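Local coordinates for uncharacterized SRPBCC domain-containing protein (Micromonospora chersina, PDB 6V04) that is of unknown function but, as a START/Bet v1-like protein of the dynemicin biosynthetic locus, may take part in making that antibiotic, at residues Gly184-Val189 with His260-Thr265; Arg196-Asp201 with Ala213-Gly218. All coordinates share one frame; numbering follows the deposited sequence.

Contact 1: Gly184-Val189 with His260-Thr265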
loop_
_atom_site.group_PDB
_atom_site.type_symbol
_atom_site.label_atom_id
_atom_site.label_comp_id
_atom_site.label_asym_id
_atom_site.label_seq_id
_atom_site.Cartn_x
_atom_site.Cartn_y
_atom_site.Cartn_z
ATOM N N GLY A 184 -10.218 -21.773 -11.181
ATOM C CA GLY A 184 -9.320 -22.785 -10.653
ATOM C C GLY A 184 -7.847 -22.426 -10.746
ATOM O O GLY A 184 -7.021 -23.092 -10.125
ATOM N N TRP A 185 -7.510 -21.382 -11.507
ATOM C CA TRP A 185 -6.137 -20.907 -11.627
ATOM C C TRP A 185 -6.050 -19.404 -11.417
ATOM O O TRP A 185 -6.932 -18.658 -11.841
ATOM C CB TRP A 185 -5.539 -21.204 -13.011
ATOM C CG TRP A 185 -5.605 -22.614 -13.483
ATOM C CD1 TRP A 185 -6.338 -23.088 -14.524
ATOM C CD2 TRP A 185 -4.896 -23.728 -12.946
ATOM N NE1 TRP A 185 -6.124 -24.434 -14.679
ATOM C CE2 TRP A 185 -5.249 -24.853 -13.714
ATOM C CE3 TRP A 185 -3.999 -23.888 -11.888
ATOM C CZ2 TRP A 185 -4.726 -26.122 -13.469
ATOM C CZ3 TRP A 185 -3.480 -25.156 -11.648
ATOM C CH2 TRP A 185 -3.859 -26.250 -12.422
ATOM N N PHE A 186 -4.953 -18.974 -10.800
ATOM C CA PHE A 186 -4.569 -17.576 -10.655
ATOM C C PHE A 186 -3.186 -17.429 -11.272
ATOM O O PHE A 186 -2.291 -18.219 -10.962
ATOM C CB PHE A 186 -4.562 -17.191 -9.171
ATOM C CG PHE A 186 -4.369 -15.730 -8.900
ATOM C CD1 PHE A 186 -3.101 -15.169 -8.890
ATOM C CD2 PHE A 186 -5.458 -14.920 -8.584
ATOM C CE1 PHE A 186 -2.904 -13.842 -8.611
ATOM C CE2 PHE A 186 -5.272 -13.579 -8.305
ATOM C CZ PHE A 186 -3.998 -13.041 -8.308
ATOM N N PHE A 187 -3.009 -16.441 -12.148
ATOM C CA PHE A 187 -1.780 -16.300 -12.928
ATOM C C PHE A 187 -0.995 -15.056 -12.543
ATOM O O PHE A 187 -1.563 -13.967 -12.387
ATOM C CB PHE A 187 -2.094 -16.232 -14.415
ATOM C CG PHE A 187 -2.754 -17.461 -14.941
ATOM C CD1 PHE A 187 -2.024 -18.614 -15.157
ATOM C CD2 PHE A 187 -4.104 -17.472 -15.208
ATOM C CE1 PHE A 187 -2.629 -19.763 -15.646
ATOM C CE2 PHE A 187 -4.719 -18.617 -15.685
ATOM C CZ PHE A 187 -3.976 -19.760 -15.916
ATOM N N VAL A 188 0.319 -15.227 -12.406
ATOM C CA VAL A 188 1.272 -14.143 -12.201
ATOM C C VAL A 188 2.186 -14.160 -13.416
ATOM O O VAL A 188 3.088 -15.005 -13.518
ATOM C CB VAL A 188 2.066 -14.299 -10.901
ATOM C CG1 VAL A 188 3.088 -13.194 -10.757
ATOM C CG2 VAL A 188 1.111 -14.290 -9.704
ATOM N N VAL A 189 1.963 -13.235 -14.337
ATOM C CA VAL A 189 2.610 -13.251 -15.644
ATOM C C VAL A 189 3.707 -12.189 -15.636
ATOM O O VAL A 189 3.436 -10.989 -15.748
ATOM C CB VAL A 189 1.593 -13.029 -16.770
ATOM C CG1 VAL A 189 2.278 -13.097 -18.132
ATOM C CG2 VAL A 189 0.464 -14.043 -16.677
ATOM N N HIS A 260 6.269 -9.689 -3.616
ATOM C CA HIS A 260 6.528 -8.627 -4.582
ATOM C C HIS A 260 5.818 -8.896 -5.910
ATOM O O HIS A 260 5.156 -8.010 -6.469
ATOM C CB HIS A 260 8.042 -8.498 -4.753
ATOM C CG HIS A 260 8.492 -7.240 -5.419
ATOM N ND1 HIS A 260 9.666 -6.608 -5.075
ATOM C CD2 HIS A 260 7.941 -6.499 -6.411
ATOM C CE1 HIS A 260 9.827 -5.539 -5.835
ATOM N NE2 HIS A 260 8.799 -5.455 -6.657
ATOM N N ARG A 261 5.928 -10.118 -6.426
ATOM C CA ARG A 261 5.310 -10.432 -7.711
ATOM C C ARG A 261 3.793 -10.356 -7.634
ATOM O O ARG A 261 3.140 -9.856 -8.562
ATOM C CB ARG A 261 5.736 -11.818 -8.172
ATOM C CG ARG A 261 7.227 -11.948 -8.466
ATOM C CD ARG A 261 7.587 -13.385 -8.810
ATOM N NE ARG A 261 6.931 -13.805 -10.048
ATOM C CZ ARG A 261 6.370 -14.990 -10.264
ATOM N NH1 ARG A 261 6.375 -15.940 -9.333
ATOM N NH2 ARG A 261 5.819 -15.240 -11.439
ATOM N N PHE A 262 3.207 -10.880 -6.558
ATOM C CA PHE A 262 1.762 -10.779 -6.409
ATOM C C PHE A 262 1.326 -9.338 -6.199
ATOM O O PHE A 262 0.254 -8.950 -6.678
ATOM C CB PHE A 262 1.290 -11.671 -5.264
ATOM C CG PHE A 262 1.045 -13.103 -5.667
ATOM C CD1 PHE A 262 2.092 -14.005 -5.762
ATOM C CD2 PHE A 262 -0.233 -13.558 -5.935
ATOM C CE1 PHE A 262 1.863 -15.326 -6.112
ATOM C CE2 PHE A 262 -0.468 -14.879 -6.279
ATOM C CZ PHE A 262 0.581 -15.766 -6.375
ATOM N N ALA A 263 2.133 -8.511 -5.522
ATOM C CA ALA A 263 1.751 -7.103 -5.374
ATOM C C ALA A 263 1.663 -6.411 -6.729
ATOM O O ALA A 263 0.747 -5.610 -6.976
ATOM C CB ALA A 263 2.745 -6.379 -4.465
ATOM N N ALA A 264 2.615 -6.689 -7.617
ATOM C CA ALA A 264 2.567 -6.101 -8.948
ATOM C C ALA A 264 1.357 -6.611 -9.714
ATOM O O ALA A 264 0.748 -5.872 -10.500
ATOM C CB ALA A 264 3.855 -6.429 -9.693
ATOM N N THR A 265 1.001 -7.879 -9.504
ATOM C CA THR A 265 -0.168 -8.445 -10.168
ATOM C C THR A 265 -1.437 -7.753 -9.699
ATOM O O THR A 265 -2.302 -7.400 -10.511
ATOM C CB THR A 265 -0.237 -9.945 -9.905
ATOM O OG1 THR A 265 0.888 -10.567 -10.532
ATOM C CG2 THR A 265 -1.489 -10.567 -10.482
#
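V188 pushes its two methyls into a notch made by R261, F262 and T265, three side chains on one flank of the helix. Its CG2 sits over the centre of the F262 ring, 3.7 Å from the centroid, a CH-pi contact on one face. The other methyl, CG1, is anti to the backbone N of V188 (chi1 177°), which carries it to the gap between R261 and T265: it lies 3.4 Å from T265 OG1 and over one face of the R261 guanidinium, 3.5 Å from NH2. V188 thus touches all three helix residues without a hydrogen bond. F186, two residues earlier and with its side chain also directed at the helix, meets F262 differently. The ring planes are nearly parallel, 12° apart, but slid so far that the centroids are 5.6 Å from each other; the rings barely overlap, and their closest touch is F186 CE1 against F262 CE2 at 3.5 Å. T265 CG2 closes the row, 4.0 Å from F186 CE1 and also near the carbonyl oxygen of F187. The bend of the R261 chain at chi3 (64°) turns a face of the guanidinium to V188 CG1. Its charge is answered elsewhere, by a salt bridge from NE to D190 and a hydrogen bond from NH2 to the carbonyl of P194, which probably fix the plane against which CG1 rests. Strand 184-187 and helix 260-265 run almost at right angles, consistent with a Bet v1-like fold, whose long C-terminal helix packs on the sheet. W245, H242 and F197 gather round F262, F197 edge-to-face from strand 196-205, while P175, just before strand 176-178, touches both F186 and T265.

Contact 2: Arg196-Asp201 with Ala213-Gly218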
loop_
_atom_site.group_PDB
_atom_site.type_symbol
_atom_site.label_atom_id
_atom_site.label_comp_id
_atom_site.label_asym_id
_atom_site.label_seq_id
_atom_site.Cartn_x
_atom_site.Cartn_y
_atom_site.Cartn_z
ATOM N N ARG A 196 1.632 -20.194 -12.877
ATOM C CA ARG A 196 0.293 -20.736 -12.665
ATOM C C ARG A 196 0.150 -21.205 -11.225
ATOM O O ARG A 196 0.937 -22.040 -10.756
ATOM C CB ARG A 196 0.059 -21.901 -13.630
ATOM C CG ARG A 196 -1.229 -22.669 -13.448
ATOM C CD ARG A 196 -1.272 -23.896 -14.366
ATOM N NE ARG A 196 -1.100 -23.534 -15.767
ATOM C CZ ARG A 196 -2.090 -23.313 -16.622
ATOM N NH1 ARG A 196 -3.362 -23.394 -16.231
ATOM N NH2 ARG A 196 -1.810 -22.997 -17.875
ATOM N N PHE A 197 -0.850 -20.676 -10.524
ATOM C CA PHE A 197 -1.127 -21.039 -9.146
ATOM C C PHE A 197 -2.533 -21.610 -9.021
ATOM O O PHE A 197 -3.477 -21.107 -9.642
ATOM C CB PHE A 197 -0.985 -19.816 -8.229
ATOM C CG PHE A 197 0.398 -19.253 -8.209
ATOM C CD1 PHE A 197 0.822 -18.383 -9.200
ATOM C CD2 PHE A 197 1.288 -19.615 -7.217
ATOM C CE1 PHE A 197 2.107 -17.876 -9.196
ATOM C CE2 PHE A 197 2.575 -19.116 -7.208
ATOM C CZ PHE A 197 2.988 -18.241 -8.199
ATOM N N THR A 198 -2.670 -22.642 -8.193
ATOM C CA THR A 198 -3.975 -23.235 -7.927
ATOM C C THR A 198 -4.836 -22.309 -7.064
ATOM O O THR A 198 -4.407 -21.841 -6.001
ATOM C CB THR A 198 -3.810 -24.574 -7.226
ATOM O OG1 THR A 198 -3.070 -25.471 -8.066
ATOM C CG2 THR A 198 -5.169 -25.182 -6.920
ATOM N N LEU A 199 -6.066 -22.090 -7.504
ATOM C CA LEU A 199 -7.041 -21.272 -6.793
ATOM C C LEU A 199 -8.064 -22.215 -6.174
ATOM O O LEU A 199 -8.550 -23.133 -6.848
ATOM C CB LEU A 199 -7.698 -20.286 -7.758
ATOM C CG LEU A 199 -8.595 -19.203 -7.160
ATOM C CD1 LEU A 199 -8.659 -17.999 -8.074
ATOM C CD2 LEU A 199 -9.987 -19.765 -6.937
ATOM N N ARG A 200 -8.371 -22.006 -4.895
ATOM C CA ARG A 200 -9.280 -22.862 -4.143
ATOM C C ARG A 200 -10.294 -22.012 -3.385
ATOM O O ARG A 200 -10.070 -20.832 -3.105
ATOM C CB ARG A 200 -8.551 -23.743 -3.118
ATOM C CG ARG A 200 -7.456 -24.635 -3.677
ATOM C CD ARG A 200 -7.995 -25.775 -4.536
ATOM N NE ARG A 200 -7.225 -27.003 -4.337
ATOM C CZ ARG A 200 -7.112 -27.983 -5.231
ATOM N NH1 ARG A 200 -7.708 -27.893 -6.413
ATOM N NH2 ARG A 200 -6.387 -29.057 -4.943
ATOM N N ASP A 201 -11.394 -22.658 -2.998
ATOM C CA ASP A 201 -12.372 -22.069 -2.076
ATOM C C ASP A 201 -12.935 -20.746 -2.593
ATOM O O ASP A 201 -13.152 -19.799 -1.831
ATOM C CB ASP A 201 -11.760 -21.891 -0.687
ATOM C CG ASP A 201 -11.344 -23.217 -0.063
ATOM O OD1 ASP A 201 -12.035 -24.227 -0.305
ATOM O OD2 ASP A 201 -10.327 -23.249 0.658
ATOM N N ALA A 213 -8.555 -18.714 -1.950
ATOM C CA ALA A 213 -7.225 -19.063 -1.493
ATOM C C ALA A 213 -6.362 -19.328 -2.709
ATOM O O ALA A 213 -6.853 -19.805 -3.734
ATOM C CB ALA A 213 -7.257 -20.294 -0.595
ATOM N N VAL A 214 -5.088 -18.970 -2.609
ATOM C CA VAL A 214 -4.111 -19.298 -3.647
ATOM C C VAL A 214 -3.024 -20.167 -3.032
ATOM O O VAL A 214 -2.345 -19.758 -2.079
ATOM C CB VAL A 214 -3.524 -18.038 -4.295
ATOM C CG1 VAL A 214 -2.539 -18.431 -5.392
ATOM C CG2 VAL A 214 -4.627 -17.172 -4.867
ATOM N N GLU A 215 -2.872 -21.369 -3.578
ATOM C CA GLU A 215 -1.853 -22.300 -3.127
ATOM C C GLU A 215 -0.509 -21.884 -3.697
ATOM O O GLU A 215 -0.427 -21.435 -4.841
ATOM C CB GLU A 215 -2.166 -23.717 -3.596
ATOM C CG GLU A 215 -3.449 -24.302 -3.100
ATOM C CD GLU A 215 -3.629 -25.745 -3.547
ATOM O OE1 GLU A 215 -2.774 -26.251 -4.311
ATOM O OE2 GLU A 215 -4.628 -26.366 -3.136
ATOM N N ILE A 216 0.541 -22.078 -2.908
ATOM C CA ILE A 216 1.909 -21.761 -3.296
ATOM C C ILE A 216 2.710 -23.060 -3.324
ATOM O O ILE A 216 2.810 -23.740 -2.299
ATOM C CB ILE A 216 2.547 -20.756 -2.323
ATOM C CG1 ILE A 216 1.671 -19.490 -2.205
ATOM C CG2 ILE A 216 3.964 -20.431 -2.758
ATOM C CD1 ILE A 216 1.497 -18.720 -3.514
ATOM N N PRO A 217 3.295 -23.445 -4.458
ATOM C CA PRO A 217 4.101 -24.672 -4.494
ATOM C C PRO A 217 5.179 -24.673 -3.422
ATOM O O PRO A 217 5.950 -23.716 -3.280
ATOM C CB PRO A 217 4.698 -24.657 -5.905
ATOM C CG PRO A 217 3.752 -23.829 -6.708
ATOM C CD PRO A 217 3.273 -22.774 -5.769
ATOM N N GLY A 218 5.211 -25.751 -2.643
ATOM C CA GLY A 218 6.215 -25.942 -1.620
ATOM C C GLY A 218 5.826 -25.450 -0.244
ATOM O O GLY A 218 6.529 -25.759 0.727
HETATM O O HOH W 1 -0.294 -23.432 -6.803
#
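Three backbone hydrogen bonds join T198 and R200 to A213 and E215 in antiparallel register. R200 and A213 form a hydrogen-bonded pair, R200 N to A213 O at 2.9 Å and A213 N to R200 O at 2.8 Å, and E215 N reaches T198 O at 2.9 Å, nearly straight at 166°. L199 and V214 between them are a non-hydrogen-bonded pair. On the far side of E215 a water bridges the backbones, accepting from T198 N and donating to E215 O. The charged pair is R200 and E215: R200 NE to E215 OE2 at 2.9 Å is a salt bridge whose hydrogen bond is weak, the planes 89° apart and the R200 side chain poorly ordered. Extended beyond CG (chi2 -176°), E215 runs beside T198, OE1 3.5 Å from T198 CB. With an alanine here, R200 would probably lose this counter-charge and T198 the carboxylate beside it. Apolar contacts fall to F197: CB packs on V214 CG1 at 3.5 Å, CD2 and CE2 on I216 CD1 and P217 CD, while E215 O lies at the ring edge. The contact belongs to the hairpin of strands 196-205 and 209-214; strand 183-187 flanks it, strand 223-230 follows on the other side, and L258 of helix 252-277 touches F197 and I216.

Contacts 1 and 2 lie about 11 Å apart, centre to centre, on the same side of the chain's centre, and share the second of the two antiparallel seven-stranded sheets. Contact 2 is nested in the chain loop closed by contact 1: strand 183-187 comes first, then strands 196-205 and 209-214, and helix 252-277 returns last. Strands 183-187 and 196-205 are neighbours in the sheet, joined by probable hydrogen bonds from F186 N to F197 O and from L199 N to G184 O. Contact 1 thus ties the sheet to the C-terminal helix, contact 2 ties adjacent strands within it, and both lie in what is probably a second START/Bet v1-like unit, away from the magnesium-binding residue Q149.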